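Local coordinates for OxyA protein (PDB 5HH3) that probably acts as a heme-dependent cytochrome P450 peptide cyclase, carrying out a phenolic coupling step in the biosynthesis of glycopeptide antibiotics, at residues Ala107-Ala111 with Val112-Gln116; Thr200-Thr203 with Arg204-Pro207; Glu222-Asp225 with Ala226-Thr229. All coordinates share one frame; numbering follows the deposited sequence.

Contact 1: Ala107-Ala111 with Val112-Gln116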
ATOM      1  N   ALA B 107     -22.423   0.819  21.074  1.00 40.57           N
ATOM      2  CA  ALA B 107     -23.698   0.869  20.334  1.00 41.64           C
ATOM      3  C   ALA B 107     -24.824   1.715  20.988  1.00 42.37           C
ATOM      4  O   ALA B 107     -25.545   2.377  20.279  1.00 41.02           O
ATOM      5  CB  ALA B 107     -24.201  -0.541  19.984  1.00 42.27           C
ATOM      6  N   PRO B 108     -24.958   1.706  22.327  1.00 45.15           N
ATOM      7  CA  PRO B 108     -25.973   2.539  22.985  1.00 46.36           C
ATOM      8  C   PRO B 108     -25.936   4.043  22.646  1.00 45.89           C
ATOM      9  O   PRO B 108     -26.990   4.688  22.614  1.00 45.54           O
ATOM     10  CB  PRO B 108     -25.673   2.323  24.459  1.00 47.73           C
ATOM     11  CG  PRO B 108     -25.169   0.911  24.500  1.00 48.65           C
ATOM     12  CD  PRO B 108     -24.294   0.821  23.302  1.00 46.47           C
ATOM     13  N   ALA B 109     -24.742   4.587  22.399  1.00 44.60           N
ATOM     14  CA  ALA B 109     -24.607   5.995  22.026  1.00 44.71           C
ATOM     15  C   ALA B 109     -25.225   6.312  20.657  1.00 43.28           C
ATOM     16  O   ALA B 109     -25.529   7.471  20.376  1.00 42.52           O
ATOM     17  CB  ALA B 109     -23.144   6.405  22.038  1.00 44.24           C
ATOM     18  N   PHE B 110     -25.381   5.302  19.799  1.00 42.19           N
ATOM     19  CA  PHE B 110     -25.906   5.508  18.436  1.00 42.47           C
ATOM     20  C   PHE B 110     -27.335   4.981  18.266  1.00 45.35           C
ATOM     21  O   PHE B 110     -27.824   4.858  17.143  1.00 46.45           O
ATOM     22  CB  PHE B 110     -24.952   4.870  17.417  1.00 40.28           C
ATOM     23  CG  PHE B 110     -23.546   5.425  17.468  1.00 39.04           C
ATOM     24  CD1 PHE B 110     -22.613   4.921  18.370  1.00 38.97           C
ATOM     25  CD2 PHE B 110     -23.162   6.474  16.634  1.00 38.05           C
ATOM     26  CE1 PHE B 110     -21.317   5.431  18.424  1.00 38.75           C
ATOM     27  CE2 PHE B 110     -21.868   6.984  16.674  1.00 37.35           C
ATOM     28  CZ  PHE B 110     -20.941   6.460  17.571  1.00 38.21           C
ATOM     29  N   ALA B 111     -28.005   4.712  19.383  1.00 50.32           N
ATOM     30  CA  ALA B 111     -29.402   4.241  19.387  1.00 55.00           C
ATOM     31  C   ALA B 111     -30.407   5.291  18.856  1.00 58.45           C
ATOM     32  O   ALA B 111     -30.097   6.480  18.790  1.00 55.81           O
ATOM     33  CB  ALA B 111     -29.802   3.820  20.792  1.00 55.35           C
ATOM     34  N   VAL B 112     -31.610   4.813  18.527  1.00 62.72           N
ATOM     35  CA  VAL B 112     -32.659   5.594  17.868  0.50 64.82           C
ATOM     36  C   VAL B 112     -33.115   6.728  18.759  1.00 68.63           C
ATOM     37  O   VAL B 112     -33.115   7.883  18.334  1.00 72.12           O
ATOM     38  CB  VAL B 112     -33.863   4.700  17.466  1.00 65.82           C
ATOM     39  CG1 VAL B 112     -35.110   5.518  17.159  1.00 68.00           C
ATOM     40  CG2 VAL B 112     -33.496   3.844  16.252  1.00 64.53           C
ATOM     41  N   ARG B 113     -33.492   6.402  19.993  1.00 71.17           N
ATOM     42  CA  ARG B 113     -33.930   7.413  20.959  1.00 74.01           C
ATOM     43  C   ARG B 113     -32.911   8.533  21.147  1.00 69.59           C
ATOM     44  O   ARG B 113     -33.272   9.689  21.379  1.00 70.66           O
ATOM     45  CB  ARG B 113     -34.250   6.776  22.321  1.00 80.18           C
ATOM     46  CG  ARG B 113     -35.490   5.887  22.321  1.00 85.03           C
ATOM     47  CD  ARG B 113     -36.094   5.750  23.716  1.00 90.52           C
ATOM     48  NE  ARG B 113     -37.117   4.700  23.768  1.00 94.89           N
ATOM     49  CZ  ARG B 113     -37.885   4.418  24.826  1.00 99.63           C
ATOM     50  NH1 ARG B 113     -37.776   5.107  25.963  1.00101.41           N
ATOM     51  NH2 ARG B 113     -38.781   3.434  24.745  1.00102.38           N
ATOM     52  N   ARG B 114     -31.638   8.185  21.058  1.00 64.75           N
ATOM     53  CA  ARG B 114     -30.570   9.170  21.166  1.00 62.14           C
ATOM     54  C   ARG B 114     -30.541  10.163  19.994  1.00 58.90           C
ATOM     55  O   ARG B 114     -30.319  11.365  20.194  1.00 56.60           O
ATOM     56  CB  ARG B 114     -29.245   8.445  21.344  1.00 61.79           C
ATOM     57  CG  ARG B 114     -29.143   7.819  22.739  1.00 64.06           C
ATOM     58  CD  ARG B 114     -28.399   8.762  23.659  1.00 64.93           C
ATOM     59  NE  ARG B 114     -27.096   8.958  23.042  1.00 65.93           N
ATOM     60  CZ  ARG B 114     -26.292  10.004  23.184  1.00 65.80           C
ATOM     61  NH1 ARG B 114     -26.602  11.024  24.004  1.00 64.89           N
ATOM     62  NH2 ARG B 114     -25.134   9.996  22.502  1.00 62.79           N
ATOM     63  N   MET B 115     -30.796   9.664  18.786  1.00 55.29           N
ATOM     64  CA  MET B 115     -30.855  10.519  17.600  1.00 54.49           C
ATOM     65  C   MET B 115     -32.065  11.459  17.568  1.00 56.56           C
ATOM     66  O   MET B 115     -31.933  12.608  17.141  1.00 55.48           O
ATOM     67  CB  MET B 115     -30.743   9.669  16.332  1.00 52.70           C
ATOM     68  CG  MET B 115     -29.423   8.915  16.256  1.00 51.10           C
ATOM     69  SD  MET B 115     -27.984  10.010  16.244  1.00 50.12           S
ATOM     70  CE  MET B 115     -27.447  10.158  17.937  1.00 55.24           C
ATOM     71  N   GLN B 116     -33.213  11.003  18.070  1.00 58.73           N
ATOM     72  CA  GLN B 116     -34.385  11.872  18.255  1.00 60.92           C
ATOM     73  C   GLN B 116     -34.089  13.079  19.155  1.00 61.34           C
ATOM     74  O   GLN B 116     -34.527  14.187  18.878  1.00 60.34           O
ATOM     75  CB  GLN B 116     -35.537  11.091  18.883  1.00 64.53           C
ATOM     76  CG  GLN B 116     -36.167  10.035  17.982  1.00 66.55           C
ATOM     77  CD  GLN B 116     -37.018   9.024  18.756  1.00 69.59           C
ATOM     78  OE1 GLN B 116     -37.317   9.205  19.938  1.00 70.61           O
ATOM     79  NE2 GLN B 116     -37.392   7.940  18.085  1.00 72.16           N
TER
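The turn between helices 98-106 and 112-136, the C and D helices of the P450 fold, is closed by Arg114 folding back onto Ala109. The carbonyl Ala109 O lies at the edge of the guanidinium, in its plane, and takes two weak hydrogen bonds, from Arg114 NE at 3.4 Å and from Arg114 NH2 at 3.3 Å. Bends at chi2 (-95°) and chi3 (-59°) curl the arginine chain back to this carbonyl. Nearby, Met115 CE comes to 4.1 Å from Ala109 O. Ala111 is the N-cap, and its methyl cannot accept a first-turn N-H. Its carbonyl starts the helical bonding: Met115 N donates to Ala111 O at 3.3 Å, in the carbonyl plane, while Arg114 N reaches the same oxygen at 3.2 Å with an N-H...O angle of only 121°, a weak bond. Phe110 turns away from the helix start, its side chain about 4 Å from the heme at nearest atoms, and its backbone O is hydrogen-bonded to Ser352 OG. Helix 351-368 lays Ser352, Leu353 and Leu356 against Met115, helix 142-159 contributes Phe158 beside Arg114 and Met115, and helix 211-219 packs on Pro108, Ala109 and Arg114.

Contact 2: Thr200-Thr203 with Arg204-Pro207; sequences TART and RRDP
Arg205 lays one face of its guanidinium over the carbonyl of Ala201, one turn earlier in the helix. Arg205 NH1 is 3.2 Å from Ala201 O, yet the angle is too poor for a hydrogen bond: with chi4 at 90° the flat group stands across its own stem and presents a face, not an N-H, to the oxygen. Arg205 NH2 continues over the methyl, 3.5 Å from Ala201 CB, and the methylene Arg202 CG touches the edge of the group in its plane, 3.9 Å from Arg205 NH1. This is the C-terminal end of helix 182-205, the G helix of the P450 fold, where positive side chains probably suit the carbonyl-rich helix end.

On the next face round the helix, Thr200 and Arg204 run side by side and point the same way, with Thr200 CG2 3.8 Å from Arg204 NE. The extended Arg204 chain forms a salt bridge through NH2 with Asp225 OD1 at the start of helix 225-256 and hydrogen bonds from NH2 to Ile223 O and from NH1 to Gly220 O in the loop before it, whereas Thr200 OG1 and Thr203 OG1 bond back to Met196 O and Met199 O.

The backbone shows where the helix stops. Arg204 N donates to Thr200 O at 2.9 Å and 174°, an almost straight bond, and Asp206 N still reaches Arg202 O at 3.2 Å and 169°, although Asp206 itself has left helical backbone angles. Pro207 then breaks the series, for its nitrogen has no hydrogen to give, while its ring packs beside Arg217 of helix 211-219. What faces the next carbonyl is the proline ring: Pro207 CD stands 3.3 Å from Thr203 O.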
ATOM      1  N   THR B 200     -12.559  12.216  29.576  1.00 60.57           N
ATOM      2  CA  THR B 200     -12.840  10.895  30.126  1.00 60.69           C
ATOM      3  C   THR B 200     -12.902  10.911  31.656  1.00 62.44           C
ATOM      4  O   THR B 200     -13.860  10.407  32.235  1.00 62.33           O
ATOM      5  CB  THR B 200     -11.807   9.860  29.653  1.00 59.90           C
ATOM      6  OG1 THR B 200     -11.901   9.724  28.230  1.00 57.63           O
ATOM      7  CG2 THR B 200     -12.101   8.535  30.241  1.00 61.15           C
ATOM      8  N   ALA B 201     -11.895  11.499  32.298  1.00 64.12           N
ATOM      9  CA  ALA B 201     -11.886  11.613  33.750  1.00 67.41           C
ATOM     10  C   ALA B 201     -13.122  12.360  34.250  1.00 68.36           C
ATOM     11  O   ALA B 201     -13.755  11.919  35.206  1.00 70.01           O
ATOM     12  CB  ALA B 201     -10.610  12.287  34.245  1.00 69.57           C
ATOM     13  N   ARG B 202     -13.483  13.461  33.588  1.00 68.19           N
ATOM     14  CA  ARG B 202     -14.704  14.211  33.939  1.00 69.54           C
ATOM     15  C   ARG B 202     -15.958  13.351  33.841  1.00 67.48           C
ATOM     16  O   ARG B 202     -16.722  13.253  34.800  1.00 67.19           O
ATOM     17  CB  ARG B 202     -14.841  15.492  33.109  1.00 70.02           C
ATOM     18  CG  ARG B 202     -14.016  16.647  33.673  1.00 74.87           C
ATOM     19  CD  ARG B 202     -14.250  17.962  32.928  1.00 76.29           C
ATOM     20  NE  ARG B 202     -13.463  18.057  31.688  1.00 76.53           N
ATOM     21  CZ  ARG B 202     -13.918  17.943  30.437  1.00 75.97           C
ATOM     22  NH1 ARG B 202     -15.205  17.707  30.163  1.00 75.69           N
ATOM     23  NH2 ARG B 202     -13.053  18.052  29.426  1.00 76.76           N
ATOM     24  N   THR B 203     -16.118  12.673  32.705  1.00 65.29           N
ATOM     25  CA  THR B 203     -17.263  11.791  32.483  1.00 64.69           C
ATOM     26  C   THR B 203     -17.380  10.705  33.556  1.00 65.94           C
ATOM     27  O   THR B 203     -18.459  10.531  34.134  1.00 66.14           O
ATOM     28  CB  THR B 203     -17.194  11.168  31.086  1.00 63.08           C
ATOM     29  OG1 THR B 203     -17.075  12.225  30.131  1.00 63.28           O
ATOM     30  CG2 THR B 203     -18.437  10.335  30.773  1.00 62.56           C
ATOM     31  N   ARG B 204     -16.280  10.008  33.843  1.00 66.71           N
ATOM     32  CA  ARG B 204     -16.282   8.967  34.883  1.00 69.88           C
ATOM     33  C   ARG B 204     -16.655   9.469  36.288  1.00 75.17           C
ATOM     34  O   ARG B 204     -17.140   8.686  37.092  1.00 77.62           O
ATOM     35  CB  ARG B 204     -14.943   8.211  34.939  1.00 68.79           C
ATOM     36  CG  ARG B 204     -14.722   7.272  33.765  1.00 65.53           C
ATOM     37  CD  ARG B 204     -13.502   6.399  33.962  1.00 64.64           C
ATOM     38  NE  ARG B 204     -13.046   5.810  32.701  1.00 61.20           N
ATOM     39  CZ  ARG B 204     -13.570   4.734  32.100  1.00 58.30           C
ATOM     40  NH1 ARG B 204     -14.629   4.098  32.595  1.00 58.31           N
ATOM     41  NH2 ARG B 204     -13.036   4.303  30.968  1.00 55.65           N
ATOM     42  N   ARG B 205     -16.443  10.750  36.586  1.00 80.44           N
ATOM     43  CA  ARG B 205     -16.910  11.329  37.865  1.00 85.86           C
ATOM     44  C   ARG B 205     -18.430  11.549  37.868  1.00 85.97           C
ATOM     45  O   ARG B 205     -19.100  11.144  38.813  1.00 88.03           O
ATOM     46  CB  ARG B 205     -16.148  12.613  38.224  1.00 90.01           C
ATOM     47  CG  ARG B 205     -14.700  12.355  38.627  1.00 94.88           C
ATOM     48  CD  ARG B 205     -13.950  13.612  39.077  1.00100.51           C
ATOM     49  NE  ARG B 205     -12.517  13.521  38.743  1.00103.67           N
ATOM     50  CZ  ARG B 205     -11.934  13.939  37.605  1.00102.86           C
ATOM     51  NH1 ARG B 205     -12.626  14.531  36.628  1.00100.08           N
ATOM     52  NH2 ARG B 205     -10.619  13.770  37.444  1.00104.36           N
ATOM     53  N   ASP B 206     -18.969  12.173  36.820  1.00 86.04           N
ATOM     54  CA  ASP B 206     -20.435  12.274  36.635  1.00 87.29           C
ATOM     55  C   ASP B 206     -20.854  12.149  35.152  1.00 85.20           C
ATOM     56  O   ASP B 206     -20.656  13.079  34.356  1.00 83.99           O
ATOM     57  CB  ASP B 206     -21.030  13.533  37.302  1.00 89.73           C
ATOM     58  CG  ASP B 206     -20.158  14.765  37.149  1.00 90.30           C
ATOM     59  OD1 ASP B 206     -19.746  15.071  36.013  1.00 87.03           O
ATOM     60  OD2 ASP B 206     -19.902  15.438  38.171  1.00 91.82           O
ATOM     61  N   PRO B 207     -21.407  10.980  34.764  1.00 84.13           N
ATOM     62  CA  PRO B 207     -21.767  10.805  33.350  1.00 82.12           C
ATOM     63  C   PRO B 207     -22.824  11.790  32.817  1.00 81.87           C
ATOM     64  O   PRO B 207     -23.880  11.956  33.418  1.00 82.39           O
ATOM     65  CB  PRO B 207     -22.285   9.360  33.283  1.00 81.71           C
ATOM     66  CG  PRO B 207     -22.285   8.834  34.675  1.00 83.74           C
ATOM     67  CD  PRO B 207     -21.396   9.701  35.492  1.00 85.23           C
TER

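Contact 3: Glu222-Asp225 with Ala226-Thr229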
ATOM      1  N   GLU B 222     -16.353  -1.776  32.109  1.00 62.16           N
ATOM      2  CA  GLU B 222     -15.903  -2.725  31.111  1.00 57.42           C
ATOM      3  C   GLU B 222     -15.231  -2.071  29.896  1.00 53.22           C
ATOM      4  O   GLU B 222     -14.672  -2.783  29.068  1.00 50.70           O
ATOM      5  CB  GLU B 222     -17.061  -3.646  30.676  1.00 57.19           C
ATOM      6  CG  GLU B 222     -17.677  -4.519  31.790  1.00 60.29           C
ATOM      7  CD  GLU B 222     -16.820  -5.721  32.238  1.00 61.65           C
ATOM      8  OE1 GLU B 222     -15.951  -6.206  31.482  1.00 60.86           O
ATOM      9  OE2 GLU B 222     -17.024  -6.217  33.370  1.00 64.75           O
ATOM     10  N   ILE B 223     -15.304  -0.739  29.768  1.00 50.57           N
ATOM     11  CA  ILE B 223     -14.649  -0.017  28.660  1.00 47.02           C
ATOM     12  C   ILE B 223     -13.478   0.812  29.195  1.00 47.48           C
ATOM     13  O   ILE B 223     -13.570   1.403  30.276  1.00 47.51           O
ATOM     14  CB  ILE B 223     -15.650   0.845  27.846  1.00 45.61           C
ATOM     15  CG1 ILE B 223     -15.017   1.273  26.510  1.00 43.68           C
ATOM     16  CG2 ILE B 223     -16.148   2.060  28.628  1.00 46.65           C
ATOM     17  CD1 ILE B 223     -15.995   1.845  25.517  1.00 42.57           C
ATOM     18  N   THR B 224     -12.365   0.829  28.462  1.00 46.26           N
ATOM     19  CA  THR B 224     -11.167   1.568  28.912  1.00 47.76           C
ATOM     20  C   THR B 224     -11.172   3.007  28.368  1.00 47.31           C
ATOM     21  O   THR B 224     -11.901   3.328  27.398  1.00 44.99           O
ATOM     22  CB  THR B 224      -9.867   0.904  28.418  1.00 47.28           C
ATOM     23  OG1 THR B 224      -9.786   1.020  26.995  1.00 44.73           O
ATOM     24  CG2 THR B 224      -9.782  -0.584  28.836  1.00 48.05           C
ATOM     25  N   ASP B 225     -10.320   3.843  28.952  1.00 49.23           N
ATOM     26  CA  ASP B 225     -10.128   5.230  28.507  1.00 49.98           C
ATOM     27  C   ASP B 225      -9.656   5.291  27.071  1.00 48.15           C
ATOM     28  O   ASP B 225     -10.183   6.089  26.296  1.00 47.09           O
ATOM     29  CB  ASP B 225      -9.132   5.983  29.416  1.00 53.32           C
ATOM     30  CG  ASP B 225      -9.671   6.207  30.796  1.00 56.82           C
ATOM     31  OD1 ASP B 225     -10.887   5.981  30.978  1.00 57.84           O
ATOM     32  OD2 ASP B 225      -8.903   6.613  31.713  1.00 60.71           O
ATOM     33  N   ALA B 226      -8.699   4.431  26.717  1.00 48.13           N
ATOM     34  CA  ALA B 226      -8.159   4.360  25.348  1.00 47.38           C
ATOM     35  C   ALA B 226      -9.212   4.006  24.302  1.00 44.93           C
ATOM     36  O   ALA B 226      -9.207   4.553  23.191  1.00 43.28           O
ATOM     37  CB  ALA B 226      -7.024   3.347  25.270  1.00 48.50           C
ATOM     38  N   GLU B 227     -10.102   3.084  24.659  1.00 44.78           N
ATOM     39  CA  GLU B 227     -11.232   2.727  23.803  1.00 42.23           C
ATOM     40  C   GLU B 227     -12.215   3.898  23.619  1.00 41.81           C
ATOM     41  O   GLU B 227     -12.646   4.153  22.500  1.00 39.99           O
ATOM     42  CB  GLU B 227     -11.952   1.484  24.341  1.00 43.13           C
ATOM     43  CG  GLU B 227     -11.185   0.187  24.062  1.00 43.54           C
ATOM     44  CD  GLU B 227     -11.699  -1.015  24.838  1.00 45.26           C
ATOM     45  OE1 GLU B 227     -12.131  -0.871  26.009  1.00 46.14           O
ATOM     46  OE2 GLU B 227     -11.668  -2.128  24.265  1.00 46.22           O
ATOM     47  N   LEU B 228     -12.564   4.593  24.698  1.00 44.22           N
ATOM     48  CA  LEU B 228     -13.420   5.804  24.609  1.00 45.64           C
ATOM     49  C   LEU B 228     -12.799   6.873  23.708  1.00 45.44           C
ATOM     50  O   LEU B 228     -13.449   7.405  22.830  1.00 45.66           O
ATOM     51  CB  LEU B 228     -13.680   6.414  25.987  1.00 47.06           C
ATOM     52  CG  LEU B 228     -14.641   5.620  26.869  1.00 48.15           C
ATOM     53  CD1 LEU B 228     -14.495   6.068  28.309  1.00 50.45           C
ATOM     54  CD2 LEU B 228     -16.083   5.748  26.399  1.00 47.41           C
ATOM     55  N   THR B 229     -11.530   7.149  23.939  1.00 47.67           N
ATOM     56  CA  THR B 229     -10.762   8.100  23.147  1.00 48.05           C
ATOM     57  C   THR B 229     -10.725   7.700  21.697  1.00 46.14           C
ATOM     58  O   THR B 229     -10.913   8.544  20.819  1.00 44.24           O
ATOM     59  CB  THR B 229      -9.333   8.278  23.731  1.00 50.10           C
ATOM     60  OG1 THR B 229      -9.430   9.094  24.891  1.00 50.38           O
ATOM     61  CG2 THR B 229      -8.395   8.968  22.755  1.00 50.67           C
TER
HETATM   62  O   HOH W   1     -12.535  -3.103  27.457  1.00 37.51           O
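Thr224 and Glu227 exchange bonds as a capping box at the start of helix 225-256, the long central helix of the P450 fold. Thr224 N donates to Glu227 OE1 at 3.0 Å and 171°, and Glu227 OE1 receives it on its anti lone pair. In return Glu227 N donates to Thr224 OG1 at 3.1 Å. The hydroxyl can accept there because chi1 of 67° sets it between the backbone N and the carbonyl carbon of Thr224. It also donates: Thr224 OG1 meets Glu227 OE1 at 3.2 Å, approaching from above the carboxylate plane by 44°.

A water supplies a further donor to the same oxygen, 2.7 Å from Glu227 OE1, and its other hydrogen goes to Glu222 O. OE1 is therefore gripped by two protein donors and a water, which should fix the rotation of the carboxylate and probably lowers its proton affinity, as would the nearby helix N terminus.

Outside this polar box, Ile223 and Leu228, the residue before the cap and the fourth of the helix, form a hydrophobic staple. Their chains cross at about a right angle, with Ile223 CD1 4.0 Å from Leu228 CD2. Val215 of helix 211-219 touches both, and Met105 and Val106 of helix 98-106 back Ile223. Asp225, whose carboxylate is taken by Arg204, leaves its carbonyl to the first helical turn: Thr229 N bonds to Asp225 O at 2.9 Å, and Thr229 OG1 adds a weak bond to that oxygen at 3.4 Å.

Along the chain the three contacts come in series, neither nested nor crossed. Contact 1 closes the turn from helix 98-106 into helix 112-136, contact 2 ends helix 182-205, and contact 3 closes the loop leading from helix 211-219 into helix 225-256. Contacts 2 and 3, their centres about 12 Å apart, are joined by the salt bridge of Arg204 with Asp225, which ties the end of helix 182-205 to the start of helix 225-256, with helix 211-219 between them in sequence. Contact 1 stands apart, about 8 Å from contact 3 and 10 Å from contact 2 at nearest atoms. Helix 211-219 bridges the gap, with side chains packing against all three.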